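Local coordinates for protein carboxylesterase (Uncultured bacterium, PDB 5GMX) that probably hydrolyses carboxylic ester bonds as a family VIII carboxylesterase with a serine beta-lactamase fold, and also acts on oxyimino cephalosporins, at residues Tyr70-Gly75 / Gly345-Phe350; Tyr136-Leu141 / Val172-Thr177; Gln185-Lys190 / Asn199-Gly204; Ala257-Glu262 / Asn267-Gly272; Ile275-Gly280 / Gly286-Thr291. All blocks are in the same frame, centred on the assembly; numbering follows the deposited sequence.

Contact 1 (Tyr70-Gly75 / Gly345-Phe350); sequences YSTTKG and GGSFGF. With PMS (phenylmethanesulfonic acid), chain C.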
# COMPACT_ATOMS: atom_id res chain seq x y z
N TYR A 70 1.64 -4.60 -5.20
CA TYR A 70 2.80 -4.75 -4.32
C TYR A 70 2.71 -3.84 -3.09
O TYR A 70 1.67 -3.80 -2.45
CB TYR A 70 4.09 -4.52 -5.10
CG TYR A 70 4.32 -5.63 -6.09
CD1 TYR A 70 4.81 -6.86 -5.67
CD2 TYR A 70 3.99 -5.47 -7.43
CE1 TYR A 70 5.00 -7.90 -6.57
CE2 TYR A 70 4.18 -6.51 -8.34
CZ TYR A 70 4.68 -7.71 -7.90
OH TYR A 70 4.87 -8.74 -8.79
N SER A 71 3.77 -3.11 -2.77
CA SER A 71 3.82 -2.39 -1.49
C SER A 71 2.84 -1.22 -1.39
O SER A 71 2.71 -0.62 -0.32
CB SER A 71 5.23 -1.91 -1.21
OG SER A 71 6.12 -3.01 -1.13
N THR A 72 2.17 -0.89 -2.48
CA THR A 72 1.06 0.07 -2.40
C THR A 72 0.06 -0.45 -1.34
O THR A 72 -0.53 0.33 -0.57
CB THR A 72 0.39 0.26 -3.78
OG1 THR A 72 1.36 0.77 -4.72
CG2 THR A 72 -0.79 1.22 -3.69
N THR A 73 -0.06 -1.77 -1.28
CA THR A 73 -0.89 -2.45 -0.28
C THR A 73 -0.57 -2.05 1.17
O THR A 73 -1.46 -2.05 2.02
CB THR A 73 -0.77 -3.99 -0.41
OG1 THR A 73 -0.80 -4.36 -1.79
CG2 THR A 73 -1.91 -4.69 0.32
N LYS A 74 0.69 -1.74 1.46
CA LYS A 74 1.07 -1.41 2.83
C LYS A 74 0.28 -0.20 3.31
O LYS A 74 -0.16 -0.17 4.47
CB LYS A 74 2.59 -1.15 2.95
CG LYS A 74 3.43 -2.42 2.79
CD LYS A 74 4.86 -2.20 3.26
CE LYS A 74 5.69 -3.46 3.07
NZ LYS A 74 5.86 -3.75 1.63
N GLY A 75 0.05 0.77 2.42
CA GLY A 75 -0.75 1.92 2.81
C GLY A 75 -2.15 1.50 3.23
O GLY A 75 -2.71 1.96 4.24
N GLY A 345 7.69 -1.51 -9.09
CA GLY A 345 7.28 -1.52 -10.48
C GLY A 345 6.68 -0.21 -10.96
O GLY A 345 6.77 0.12 -12.13
N GLY A 346 6.05 0.53 -10.05
CA GLY A 346 5.56 1.86 -10.36
C GLY A 346 4.21 2.28 -9.78
O GLY A 346 3.88 3.47 -9.80
N SER A 347 3.42 1.34 -9.26
CA SER A 347 2.13 1.73 -8.70
C SER A 347 2.33 2.60 -7.47
O SER A 347 3.37 2.54 -6.83
CB SER A 347 1.26 0.52 -8.36
OG SER A 347 1.77 -0.19 -7.24
N PHE A 348 1.34 3.44 -7.15
CA PHE A 348 1.42 4.22 -5.93
C PHE A 348 0.08 4.83 -5.59
O PHE A 348 -0.84 4.88 -6.42
CB PHE A 348 2.47 5.34 -6.03
CG PHE A 348 2.10 6.41 -7.01
CD1 PHE A 348 2.39 6.27 -8.35
CD2 PHE A 348 1.42 7.55 -6.59
CE1 PHE A 348 2.04 7.26 -9.25
CE2 PHE A 348 1.07 8.54 -7.49
CZ PHE A 348 1.38 8.39 -8.82
N GLY A 349 -0.03 5.32 -4.37
CA GLY A 349 -1.16 6.13 -3.98
C GLY A 349 -0.71 7.13 -2.95
O GLY A 349 0.21 6.84 -2.17
N PHE A 350 -1.32 8.32 -2.96
CA PHE A 350 -1.04 9.26 -1.87
C PHE A 350 -2.16 10.27 -1.62
O PHE A 350 -3.06 10.47 -2.44
CB PHE A 350 0.29 10.00 -2.10
CG PHE A 350 0.24 11.02 -3.19
CD1 PHE A 350 -0.11 12.34 -2.91
CD2 PHE A 350 0.54 10.67 -4.49
CE1 PHE A 350 -0.16 13.29 -3.92
CE2 PHE A 350 0.49 11.61 -5.52
CZ PHE A 350 0.14 12.93 -5.23
C PMS C . 7.18 -5.19 -1.83
S PMS C . 7.05 -3.46 -2.19
C1 PMS C . 8.52 -5.77 -2.24
C2 PMS C . 8.68 -6.34 -3.50
C3 PMS C . 9.91 -6.88 -3.87
C4 PMS C . 10.97 -6.85 -2.99
C5 PMS C . 10.82 -6.29 -1.73
C6 PMS C . 9.59 -5.75 -1.36
O2S PMS C . 8.36 -2.71 -2.13
O1S PMS C . 6.66 -3.23 -3.63
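Thr72 carries OG1 anti to its carbonyl carbon (chi1 -60°), and Ser347 tucks OG between its own backbone N and carbonyl carbon (chi1 70°). These two rotations bring the hydroxyls together, tip to tip, in a hydrogen bond of 2.7 Å between Thr72 OG1 and Ser347 OG. Small side chains are needed at this buried junction, and each of these has a hydroxyl that can give or accept. The methyl of Thr72 is turned toward the strand, CG2 lying 4.2 Å from Gly349 N. The bond thus joins the start of helix 72-86 to the way into strand 348-352, beside the sulfonylated Ser71. Tyr70 O takes two bonds, from Thr73 N at 2.9 Å and Thr73 OG1 at 2.6 Å. Ser71 OG is covalently bound to PMS S at 1.5 Å. Ser71 N makes a weak hydrogen bond to PMS O1S, and Trp344 N also binds the sulfonyl group. This modified serine, three residues before Lys74, is consistent with an SxxK active site, with the two backbone N-H groups probably forming the oxyanion hole.

Contact 2 (Tyr136-Leu141 / Val172-Thr177); sequences YDWDKL and VARRVT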
# COMPACT_ATOMS: atom_id res chain seq x y z
N TYR A 136 1.39 -18.09 2.92
CA TYR A 136 -0.07 -18.17 2.87
C TYR A 136 -0.68 -18.66 4.19
O TYR A 136 -1.88 -18.51 4.41
CB TYR A 136 -0.52 -19.07 1.71
CG TYR A 136 0.07 -18.65 0.38
CD1 TYR A 136 0.51 -17.35 0.17
CD2 TYR A 136 0.20 -19.56 -0.66
CE1 TYR A 136 1.05 -16.96 -1.03
CE2 TYR A 136 0.73 -19.18 -1.87
CZ TYR A 136 1.16 -17.88 -2.05
OH TYR A 136 1.71 -17.48 -3.25
N ASP A 137 0.13 -19.22 5.08
CA ASP A 137 -0.37 -19.67 6.38
C ASP A 137 -0.22 -18.56 7.41
O ASP A 137 0.83 -18.42 8.04
CB ASP A 137 0.37 -20.93 6.83
CG ASP A 137 -0.26 -21.60 8.05
OD1 ASP A 137 -0.93 -20.91 8.87
OD2 ASP A 137 -0.10 -22.83 8.20
N TRP A 138 -1.29 -17.80 7.60
CA TRP A 138 -1.26 -16.57 8.40
C TRP A 138 -0.78 -16.75 9.84
O TRP A 138 0.17 -16.10 10.29
CB TRP A 138 -2.65 -15.93 8.41
CG TRP A 138 -2.68 -14.62 9.13
CD1 TRP A 138 -2.84 -14.42 10.47
CD2 TRP A 138 -2.51 -13.32 8.55
NE1 TRP A 138 -2.80 -13.08 10.76
CE2 TRP A 138 -2.59 -12.38 9.60
CE3 TRP A 138 -2.31 -12.86 7.25
CZ2 TRP A 138 -2.49 -11.01 9.38
CZ3 TRP A 138 -2.20 -11.49 7.03
CH2 TRP A 138 -2.29 -10.58 8.09
N ASP A 139 -1.46 -17.63 10.57
CA ASP A 139 -1.19 -17.82 11.99
C ASP A 139 0.21 -18.37 12.23
O ASP A 139 0.86 -18.02 13.22
CB ASP A 139 -2.24 -18.76 12.59
CG ASP A 139 -3.65 -18.18 12.51
OD1 ASP A 139 -3.78 -16.93 12.53
OD2 ASP A 139 -4.61 -18.97 12.42
N LYS A 140 0.67 -19.23 11.33
CA LYS A 140 1.98 -19.84 11.45
C LYS A 140 3.10 -18.80 11.22
O LYS A 140 4.07 -18.72 11.99
CB LYS A 140 2.11 -21.00 10.47
CG LYS A 140 3.42 -21.75 10.56
CD LYS A 140 3.38 -22.99 9.67
CE LYS A 140 4.78 -23.47 9.33
NZ LYS A 140 5.44 -24.01 10.55
N LEU A 141 2.95 -18.01 10.16
CA LEU A 141 3.92 -16.95 9.89
C LEU A 141 3.97 -15.94 11.03
O LEU A 141 5.06 -15.53 11.46
CB LEU A 141 3.58 -16.24 8.58
CG LEU A 141 4.66 -15.25 8.15
CD1 LEU A 141 5.92 -15.99 7.74
CD2 LEU A 141 4.16 -14.38 7.00
N VAL A 172 -1.93 -7.25 14.64
CA VAL A 172 -2.40 -6.34 15.69
C VAL A 172 -3.88 -5.99 15.48
O VAL A 172 -4.73 -6.09 16.42
CB VAL A 172 -1.56 -5.05 15.73
CG1 VAL A 172 -2.17 -4.04 16.69
CG2 VAL A 172 -0.14 -5.38 16.13
N ALA A 173 -4.20 -5.65 14.23
CA ALA A 173 -5.58 -5.33 13.85
C ALA A 173 -6.56 -6.45 14.19
O ALA A 173 -7.65 -6.19 14.69
CB ALA A 173 -5.65 -5.02 12.36
N ARG A 174 -6.16 -7.69 13.92
CA ARG A 174 -7.00 -8.85 14.16
C ARG A 174 -7.16 -9.09 15.65
O ARG A 174 -8.24 -9.48 16.10
CB ARG A 174 -6.42 -10.10 13.50
CG ARG A 174 -6.45 -10.10 11.99
CD ARG A 174 -5.97 -11.43 11.42
NE ARG A 174 -6.88 -12.54 11.73
CZ ARG A 174 -6.57 -13.56 12.52
NH1 ARG A 174 -5.38 -13.63 13.09
NH2 ARG A 174 -7.46 -14.53 12.74
N ARG A 175 -6.09 -8.87 16.41
CA ARG A 175 -6.15 -9.12 17.85
C ARG A 175 -7.09 -8.17 18.56
O ARG A 175 -7.81 -8.59 19.47
CB ARG A 175 -4.77 -9.03 18.51
CG ARG A 175 -3.78 -10.10 18.09
CD ARG A 175 -4.17 -11.48 18.59
NE ARG A 175 -3.24 -12.49 18.10
CZ ARG A 175 -2.54 -13.31 18.87
NH1 ARG A 175 -2.67 -13.25 20.20
NH2 ARG A 175 -1.72 -14.20 18.32
N VAL A 176 -7.12 -6.90 18.17
CA VAL A 176 -8.02 -5.98 18.88
C VAL A 176 -9.47 -6.09 18.41
O VAL A 176 -10.36 -5.44 18.96
CB VAL A 176 -7.58 -4.51 18.78
CG1 VAL A 176 -6.14 -4.35 19.26
CG2 VAL A 176 -7.75 -3.98 17.36
N THR A 177 -9.71 -6.88 17.37
CA THR A 177 -11.07 -7.17 16.94
C THR A 177 -11.41 -8.65 17.20
O THR A 177 -12.27 -9.23 16.53
CB THR A 177 -11.30 -6.83 15.45
OG1 THR A 177 -10.31 -7.48 14.65
CG2 THR A 177 -11.21 -5.32 15.22
O HOH W 1 -6.84 -16.77 13.62
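Charge links Asp139 to Arg174, but loosely. Asp139 OD1 lies 3.7 Å from Arg174 NH1 in a long salt bridge; the oxygen sits off the flat of the guanidinium, so the attraction is one of charge without a directed bond. A water between Asp139 OD1 and Arg174 NH2 may bridge them, though its contact with NH2 is too short to be trusted. The stronger partner of Arg174 NH1 is Glu171, three residues earlier on the same helix.

This is surface packing between helix 138-146 and helix 165-175 of the helical region of the serine beta-lactamase fold. The first helix begins after Asp137, an N-cap whose OD1 accepts a weak bond from Lys140 N (3.4 Å).

Van der Waals contact comes from Trp138 and the arginine. A chi1 of -176° sends the indole across the gap, where it and the Arg174 chain run antiparallel alongside each other. Arg174 CD reaches Trp138 NE1 at 3.6 Å, and the guanidinium plane stands at 74° to the indole. Closer still are two donors, Trp138 NE1 and Arg174 NH1, 3.5 Å apart, brought together by their shared acceptor Glu171 OE1. Tryptophan answers the needs of a half-covered site, its broad ring also stacking on His167.

Contact 3 (Gln185-Lys190 / Asn199-Gly204); sequences QLFAEK and NDYYIG
Phe187 and Ile203 mark where helix 183-192 passes closest to the strand segment, their CA atoms 7.6 Å apart. From the helix a single large side chain does the reaching. Phe187 holds CG anti to its backbone N (chi1 174°), which projects the ring off the helix toward both Tyr201 and Ile203, crossing each of them at about a right angle. Ile203 comes over one face of that ring, with CD1 4.1 Å from Phe187 CG; the longer arm of isoleucine is just long enough to lay its terminal methyl there. At the rim, near the ring plane, Tyr201 O sits 3.6 Å from Phe187 CE2, so that a weakly polarised aromatic C-H probably faces the carbonyl oxygen.

Strand 201-202 is an outer member of a three-stranded antiparallel sheet, and the contact seats it on the helical part of the fold, Met76 and Val80 of helix 72-86 also packing on Phe187. Tyr201 and Ile203, two residues apart in extended chain, both direct their CB toward the helix, whereas Tyr202 directs its own away.

The two aromatic rings meet obliquely, centroids 5.7 Å apart and planes at 63°. Their nearest carbons are Phe187 CE2 and Tyr201 CD1, at 3.7 Å. A tyrosine can serve two neighbourhoods in this buried place: its ring meets the phenylalanine, while its hydroxyl is satisfied beyond the apolar patch, by Thr69 OG1 and Thr73 OG1.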
# COMPACT_ATOMS: atom_id res chain seq x y z
N GLN A 185 -10.78 -8.80 5.32
CA GLN A 185 -12.18 -8.51 5.61
C GLN A 185 -12.33 -7.24 6.43
O GLN A 185 -13.33 -6.54 6.31
CB GLN A 185 -12.84 -9.69 6.32
CG GLN A 185 -12.79 -10.99 5.57
CD GLN A 185 -13.19 -12.16 6.46
OE1 GLN A 185 -14.20 -12.09 7.17
NE2 GLN A 185 -12.39 -13.23 6.44
N LEU A 186 -11.37 -6.97 7.31
CA LEU A 186 -11.37 -5.71 8.05
C LEU A 186 -11.19 -4.54 7.08
O LEU A 186 -11.85 -3.52 7.22
CB LEU A 186 -10.28 -5.70 9.11
CG LEU A 186 -10.52 -6.57 10.33
CD1 LEU A 186 -9.24 -6.68 11.17
CD2 LEU A 186 -11.68 -5.98 11.15
N PHE A 187 -10.30 -4.70 6.10
CA PHE A 187 -10.12 -3.66 5.09
C PHE A 187 -11.41 -3.49 4.26
O PHE A 187 -11.86 -2.38 4.03
CB PHE A 187 -8.93 -3.98 4.18
CG PHE A 187 -8.80 -3.02 3.03
CD1 PHE A 187 -8.21 -1.78 3.21
CD2 PHE A 187 -9.26 -3.36 1.77
CE1 PHE A 187 -8.08 -0.89 2.14
CE2 PHE A 187 -9.15 -2.49 0.70
CZ PHE A 187 -8.56 -1.25 0.89
N ALA A 188 -11.99 -4.60 3.82
CA ALA A 188 -13.26 -4.55 3.09
C ALA A 188 -14.35 -3.81 3.87
O ALA A 188 -14.98 -2.90 3.34
CB ALA A 188 -13.75 -5.95 2.76
N GLU A 189 -14.53 -4.17 5.14
CA GLU A 189 -15.67 -3.68 5.92
C GLU A 189 -15.48 -2.28 6.48
O GLU A 189 -16.43 -1.51 6.58
CB GLU A 189 -16.00 -4.65 7.06
CG GLU A 189 -16.68 -5.94 6.57
CD GLU A 189 -16.89 -6.98 7.66
OE1 GLU A 189 -16.49 -6.73 8.82
OE2 GLU A 189 -17.45 -8.06 7.35
N LYS A 190 -14.25 -1.94 6.86
CA LYS A 190 -14.03 -0.67 7.55
C LYS A 190 -13.44 0.42 6.67
O LYS A 190 -13.54 1.59 7.01
CB LYS A 190 -13.15 -0.89 8.77
CG LYS A 190 -13.84 -1.72 9.83
CD LYS A 190 -13.01 -1.85 11.08
CE LYS A 190 -13.85 -2.39 12.23
NZ LYS A 190 -14.91 -1.41 12.61
N ASN A 199 -15.11 -2.82 -4.61
CA ASN A 199 -15.00 -3.60 -5.83
C ASN A 199 -13.72 -3.31 -6.61
O ASN A 199 -13.48 -3.92 -7.66
CB ASN A 199 -16.21 -3.36 -6.73
CG ASN A 199 -16.35 -1.90 -7.12
OD1 ASN A 199 -16.13 -1.00 -6.31
ND2 ASN A 199 -16.68 -1.67 -8.39
N ASP A 200 -12.89 -2.39 -6.12
CA ASP A 200 -11.72 -1.97 -6.87
C ASP A 200 -10.40 -2.11 -6.08
O ASP A 200 -9.35 -1.67 -6.54
CB ASP A 200 -11.88 -0.53 -7.36
CG ASP A 200 -12.75 -0.42 -8.62
OD1 ASP A 200 -12.72 -1.34 -9.48
OD2 ASP A 200 -13.45 0.60 -8.76
N TYR A 201 -10.47 -2.70 -4.89
CA TYR A 201 -9.25 -3.07 -4.15
C TYR A 201 -9.50 -4.21 -3.18
O TYR A 201 -10.35 -4.11 -2.28
CB TYR A 201 -8.67 -1.86 -3.39
CG TYR A 201 -7.18 -2.03 -3.14
CD1 TYR A 201 -6.71 -2.82 -2.10
CD2 TYR A 201 -6.26 -1.41 -3.95
CE1 TYR A 201 -5.35 -2.98 -1.87
CE2 TYR A 201 -4.90 -1.57 -3.74
CZ TYR A 201 -4.45 -2.35 -2.70
OH TYR A 201 -3.08 -2.49 -2.51
N TYR A 202 -8.74 -5.28 -3.34
CA TYR A 202 -8.89 -6.49 -2.53
C TYR A 202 -7.57 -6.91 -1.88
O TYR A 202 -6.51 -6.83 -2.48
CB TYR A 202 -9.39 -7.66 -3.39
CG TYR A 202 -10.70 -7.45 -4.11
CD1 TYR A 202 -10.76 -6.72 -5.29
CD2 TYR A 202 -11.88 -8.01 -3.62
CE1 TYR A 202 -11.97 -6.53 -5.95
CE2 TYR A 202 -13.08 -7.83 -4.28
CZ TYR A 202 -13.12 -7.09 -5.44
OH TYR A 202 -14.32 -6.91 -6.11
N ILE A 203 -7.66 -7.37 -0.64
CA ILE A 203 -6.56 -8.10 -0.02
C ILE A 203 -7.08 -9.50 0.24
O ILE A 203 -7.87 -9.71 1.17
CB ILE A 203 -6.08 -7.43 1.28
CG1 ILE A 203 -5.65 -5.98 0.99
CG2 ILE A 203 -4.91 -8.22 1.88
CD1 ILE A 203 -5.42 -5.15 2.24
N GLY A 204 -6.66 -10.44 -0.60
CA GLY A 204 -7.31 -11.73 -0.66
C GLY A 204 -8.41 -11.63 -1.70
O GLY A 204 -9.50 -11.14 -1.41

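Contact 4 (Ala257-Glu262 / Asn267-Gly272); sequences AWRAAE and NGQGNG
Asn267 ND2 spends its two N-H groups on two backbone carbonyls, Trp258 O and Ala261 O, each at 2.9 Å. The asparagine thereby ties the C-terminal end of helix 256-260 to the approach of strand 269-270, the middle strand of the small three-stranded sheet. Both oxygens lie almost in its amide plane, which fixes the rotation of the group. They receive it differently: the donor is tilted 26° from the carbonyl plane at Trp258 but stands above it at Ala261. Trp258 O also accepts from Ala261 N, the two donors arriving from opposite faces. The job calls for just such a short amide, able to serve two carbonyls at once.

A water adds a second bridge, donating to Arg259 O at 2.9 Å and to Asn267 O at 2.8 Å. That same Asn267 O is reached by Gln269 NE2 (3.0 Å), which steadies the glutamine.

Farther out is packing. The aliphatic part of Arg259 crosses the Gln269 amide, Arg259 CD 3.4 Å from Gln269 OE1, while its guanidinium pairs with Asp210. Trp258, whose NE1 is bonded to Asn68, offers one indole face to the asparagine: Asn267 CB rides 3.2 Å above the ring plane, offset toward the rim.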
# COMPACT_ATOMS: atom_id res chain seq x y z
N ALA A 257 -2.73 -18.69 -6.39
CA ALA A 257 -2.60 -18.93 -4.95
C ALA A 257 -2.11 -17.67 -4.24
O ALA A 257 -2.54 -17.36 -3.13
CB ALA A 257 -1.65 -20.11 -4.68
N TRP A 258 -1.23 -16.94 -4.90
CA TRP A 258 -0.74 -15.67 -4.37
C TRP A 258 -1.89 -14.67 -4.23
O TRP A 258 -2.13 -14.12 -3.15
CB TRP A 258 0.37 -15.12 -5.27
CG TRP A 258 0.78 -13.69 -5.03
CD1 TRP A 258 0.31 -12.59 -5.69
CD2 TRP A 258 1.78 -13.22 -4.12
NE1 TRP A 258 0.93 -11.46 -5.22
CE2 TRP A 258 1.84 -11.82 -4.26
CE3 TRP A 258 2.62 -13.84 -3.18
CZ2 TRP A 258 2.71 -11.03 -3.50
CZ3 TRP A 258 3.48 -13.06 -2.43
CH2 TRP A 258 3.52 -11.66 -2.60
N ARG A 259 -2.65 -14.48 -5.31
CA ARG A 259 -3.77 -13.55 -5.29
C ARG A 259 -4.86 -13.95 -4.28
O ARG A 259 -5.51 -13.09 -3.70
CB ARG A 259 -4.38 -13.44 -6.69
CG ARG A 259 -3.39 -12.95 -7.72
CD ARG A 259 -4.06 -12.60 -9.04
NE ARG A 259 -4.70 -13.75 -9.66
CZ ARG A 259 -4.10 -14.56 -10.51
NH1 ARG A 259 -2.83 -14.35 -10.84
NH2 ARG A 259 -4.76 -15.59 -11.03
N ALA A 260 -5.05 -15.24 -4.07
CA ALA A 260 -6.11 -15.73 -3.19
C ALA A 260 -5.76 -15.53 -1.72
O ALA A 260 -6.65 -15.39 -0.88
CB ALA A 260 -6.41 -17.21 -3.47
N ALA A 261 -4.47 -15.50 -1.42
CA ALA A 261 -3.99 -15.42 -0.04
C ALA A 261 -4.11 -14.01 0.52
O ALA A 261 -4.49 -13.08 -0.18
CB ALA A 261 -2.54 -15.89 0.04
N GLU A 262 -3.76 -13.84 1.78
CA GLU A 262 -3.64 -12.50 2.33
C GLU A 262 -2.19 -12.22 2.70
O GLU A 262 -1.67 -12.74 3.68
CB GLU A 262 -4.57 -12.31 3.53
CG GLU A 262 -6.03 -12.34 3.11
CD GLU A 262 -6.97 -11.78 4.17
OE1 GLU A 262 -8.20 -11.87 3.96
OE2 GLU A 262 -6.47 -11.23 5.18
N ASN A 267 0.38 -8.08 -1.75
CA ASN A 267 -0.47 -8.76 -2.73
C ASN A 267 -1.84 -8.15 -2.97
O ASN A 267 -2.76 -8.82 -3.44
CB ASN A 267 -0.61 -10.24 -2.34
CG ASN A 267 -1.77 -10.51 -1.40
OD1 ASN A 267 -2.10 -9.70 -0.53
ND2 ASN A 267 -2.40 -11.67 -1.59
N GLY A 268 -1.97 -6.86 -2.69
CA GLY A 268 -3.23 -6.18 -2.95
C GLY A 268 -3.55 -6.23 -4.43
O GLY A 268 -2.69 -5.97 -5.26
N GLN A 269 -4.78 -6.62 -4.76
CA GLN A 269 -5.26 -6.58 -6.14
C GLN A 269 -6.17 -5.38 -6.28
O GLN A 269 -7.21 -5.30 -5.63
CB GLN A 269 -6.01 -7.87 -6.52
CG GLN A 269 -5.29 -9.16 -6.19
CD GLN A 269 -4.03 -9.33 -7.00
OE1 GLN A 269 -4.06 -9.28 -8.23
NE2 GLN A 269 -2.89 -9.50 -6.31
N GLY A 270 -5.80 -4.44 -7.15
CA GLY A 270 -6.55 -3.21 -7.25
C GLY A 270 -6.30 -2.46 -8.53
O GLY A 270 -5.66 -2.97 -9.45
N ASN A 271 -6.84 -1.25 -8.59
CA ASN A 271 -6.59 -0.36 -9.71
C ASN A 271 -6.52 1.08 -9.21
O ASN A 271 -6.74 1.33 -8.02
CB ASN A 271 -7.67 -0.51 -10.79
CG ASN A 271 -9.07 -0.44 -10.22
OD1 ASN A 271 -9.38 0.42 -9.39
ND2 ASN A 271 -9.94 -1.35 -10.65
N GLY A 272 -6.26 2.01 -10.12
CA GLY A 272 -6.11 3.41 -9.78
C GLY A 272 -7.33 4.02 -9.11
O GLY A 272 -7.21 4.88 -8.23
O HOH W 2 -5.00 -10.35 -2.96

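Contact 5 (Ile275-Gly280 / Gly286-Thr291); sequences IAKVYG and GTLGGT
Leu288 meets no ring on the helix: the flat groups it touches are backbone peptide units, at Lys277 and Gly280. The aromatic ring of the helical segment, Tyr279, has its CB directed away from the strand, and Ile275 CG2 of its own helix lies at its edge, in the ring plane. A chi1 of -162° swings the branch of Leu288 away from its own N and lays it against the helix surface. Its CG is 3.7 Å from Lys277 O, and CD2 lies 4.0 Å from Gly280 C. The absence of a side chain at Gly280 matters here, since a CB would be tight against Leu288 CD2; the two backbones approach to 6.4 Å between Gly280 CA and Leu288 CA. Alongside, the lysine's methylene chain adds apolar cover, with Lys277 CG 4.4 Å from Leu288 CD1. Its extended form carries the ammonium away from the leucine, to Gly196 O.

Leu288 also opens a type I' turn that ends at Thr291 and joins strands 287-288 and 291-292 into a tight hairpin. Leu288 N donates to Thr291 O and Thr291 N to Leu288 O, both at 3.1 Å. Gly289 and Gly290 fill the two corners, where positive phi suits them.

No hydrogen bond crosses between helix and hairpin, so their fit rests on van der Waals packing: one leucine seated on helix backbone, while Leu288 and Thr291 pair their backbone N and O with each other.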
# COMPACT_ATOMS: atom_id res chain seq x y z
N ILE A 275 -7.59 2.83 -5.27
CA ILE A 275 -6.53 3.52 -4.53
C ILE A 275 -6.88 4.98 -4.31
O ILE A 275 -6.77 5.51 -3.19
CB ILE A 275 -5.18 3.42 -5.28
CG1 ILE A 275 -4.77 1.96 -5.44
CG2 ILE A 275 -4.11 4.21 -4.56
CD1 ILE A 275 -3.59 1.78 -6.39
N ALA A 276 -7.32 5.64 -5.38
CA ALA A 276 -7.65 7.05 -5.33
C ALA A 276 -8.85 7.31 -4.44
O ALA A 276 -8.97 8.38 -3.86
CB ALA A 276 -7.91 7.60 -6.72
N LYS A 277 -9.77 6.35 -4.36
CA LYS A 277 -10.92 6.51 -3.48
C LYS A 277 -10.49 6.47 -2.02
O LYS A 277 -10.92 7.31 -1.23
CB LYS A 277 -11.98 5.44 -3.74
CG LYS A 277 -12.86 5.76 -4.94
CD LYS A 277 -13.92 4.69 -5.17
CE LYS A 277 -14.73 5.04 -6.43
NZ LYS A 277 -15.88 4.11 -6.62
N VAL A 278 -9.64 5.50 -1.66
CA VAL A 278 -9.19 5.45 -0.26
C VAL A 278 -8.38 6.70 0.11
O VAL A 278 -8.66 7.37 1.13
CB VAL A 278 -8.37 4.18 0.02
CG1 VAL A 278 -7.90 4.17 1.48
CG2 VAL A 278 -9.20 2.95 -0.28
N TYR A 279 -7.39 7.04 -0.71
CA TYR A 279 -6.59 8.22 -0.39
C TYR A 279 -7.40 9.51 -0.53
O TYR A 279 -7.09 10.50 0.12
CB TYR A 279 -5.34 8.28 -1.25
CG TYR A 279 -4.25 7.39 -0.71
CD1 TYR A 279 -3.60 7.71 0.47
CD2 TYR A 279 -3.87 6.22 -1.37
CE1 TYR A 279 -2.59 6.91 0.99
CE2 TYR A 279 -2.87 5.41 -0.87
CZ TYR A 279 -2.23 5.76 0.32
OH TYR A 279 -1.24 4.96 0.83
N GLY A 280 -8.43 9.47 -1.36
CA GLY A 280 -9.35 10.58 -1.52
C GLY A 280 -10.11 10.83 -0.24
O GLY A 280 -10.22 11.98 0.20
N GLY A 286 -11.25 12.37 5.96
CA GLY A 286 -11.81 11.09 6.35
C GLY A 286 -13.12 10.75 5.66
O GLY A 286 -13.75 9.76 5.99
N THR A 287 -13.51 11.58 4.70
CA THR A 287 -14.79 11.43 4.02
C THR A 287 -14.66 11.41 2.49
O THR A 287 -13.93 12.20 1.89
CB THR A 287 -15.76 12.57 4.42
OG1 THR A 287 -15.86 12.63 5.85
CG2 THR A 287 -17.14 12.37 3.81
N LEU A 288 -15.41 10.50 1.88
CA LEU A 288 -15.49 10.40 0.42
C LEU A 288 -16.96 10.25 0.03
O LEU A 288 -17.64 9.34 0.50
CB LEU A 288 -14.66 9.21 -0.07
CG LEU A 288 -14.16 9.00 -1.51
CD1 LEU A 288 -15.24 8.46 -2.39
CD2 LEU A 288 -13.59 10.28 -2.10
N GLY A 289 -17.44 11.16 -0.82
CA GLY A 289 -18.83 11.14 -1.27
C GLY A 289 -19.84 11.09 -0.14
O GLY A 289 -20.83 10.37 -0.23
N GLY A 290 -19.57 11.82 0.93
CA GLY A 290 -20.51 11.91 2.03
C GLY A 290 -20.47 10.79 3.05
O GLY A 290 -21.22 10.82 4.02
N THR A 291 -19.61 9.79 2.86
CA THR A 291 -19.48 8.72 3.84
C THR A 291 -18.13 8.79 4.57
O THR A 291 -17.08 8.88 3.94
CB THR A 291 -19.66 7.33 3.19
OG1 THR A 291 -20.99 7.22 2.65
CG2 THR A 291 -19.45 6.22 4.23

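How the contacts relate
From the N terminus, contact 1 opens at 70-75 and closes only at 345-350, so the other four nest inside its loop, and helix 72-86 is joined to the large antiparallel sheet. Within it contacts 2, 3, 4 and 5 follow in series without crossing. Contact 2 closes a loop of 30 residues in the outer helical region, contact 3 sets helix 183-192 against strand 201-202, and contact 4 ties helix 256-260 to strand 269-270. Those two strands are neighbours, so contacts 3 and 4 share a sheet. Contact 5 adjoins contact 4 in sequence and brings a hairpin to helix 272-283. Thr73 touches both contacts 3 and 4, through Tyr201 and Gly268, whereas contacts 2 and 5 stay apart.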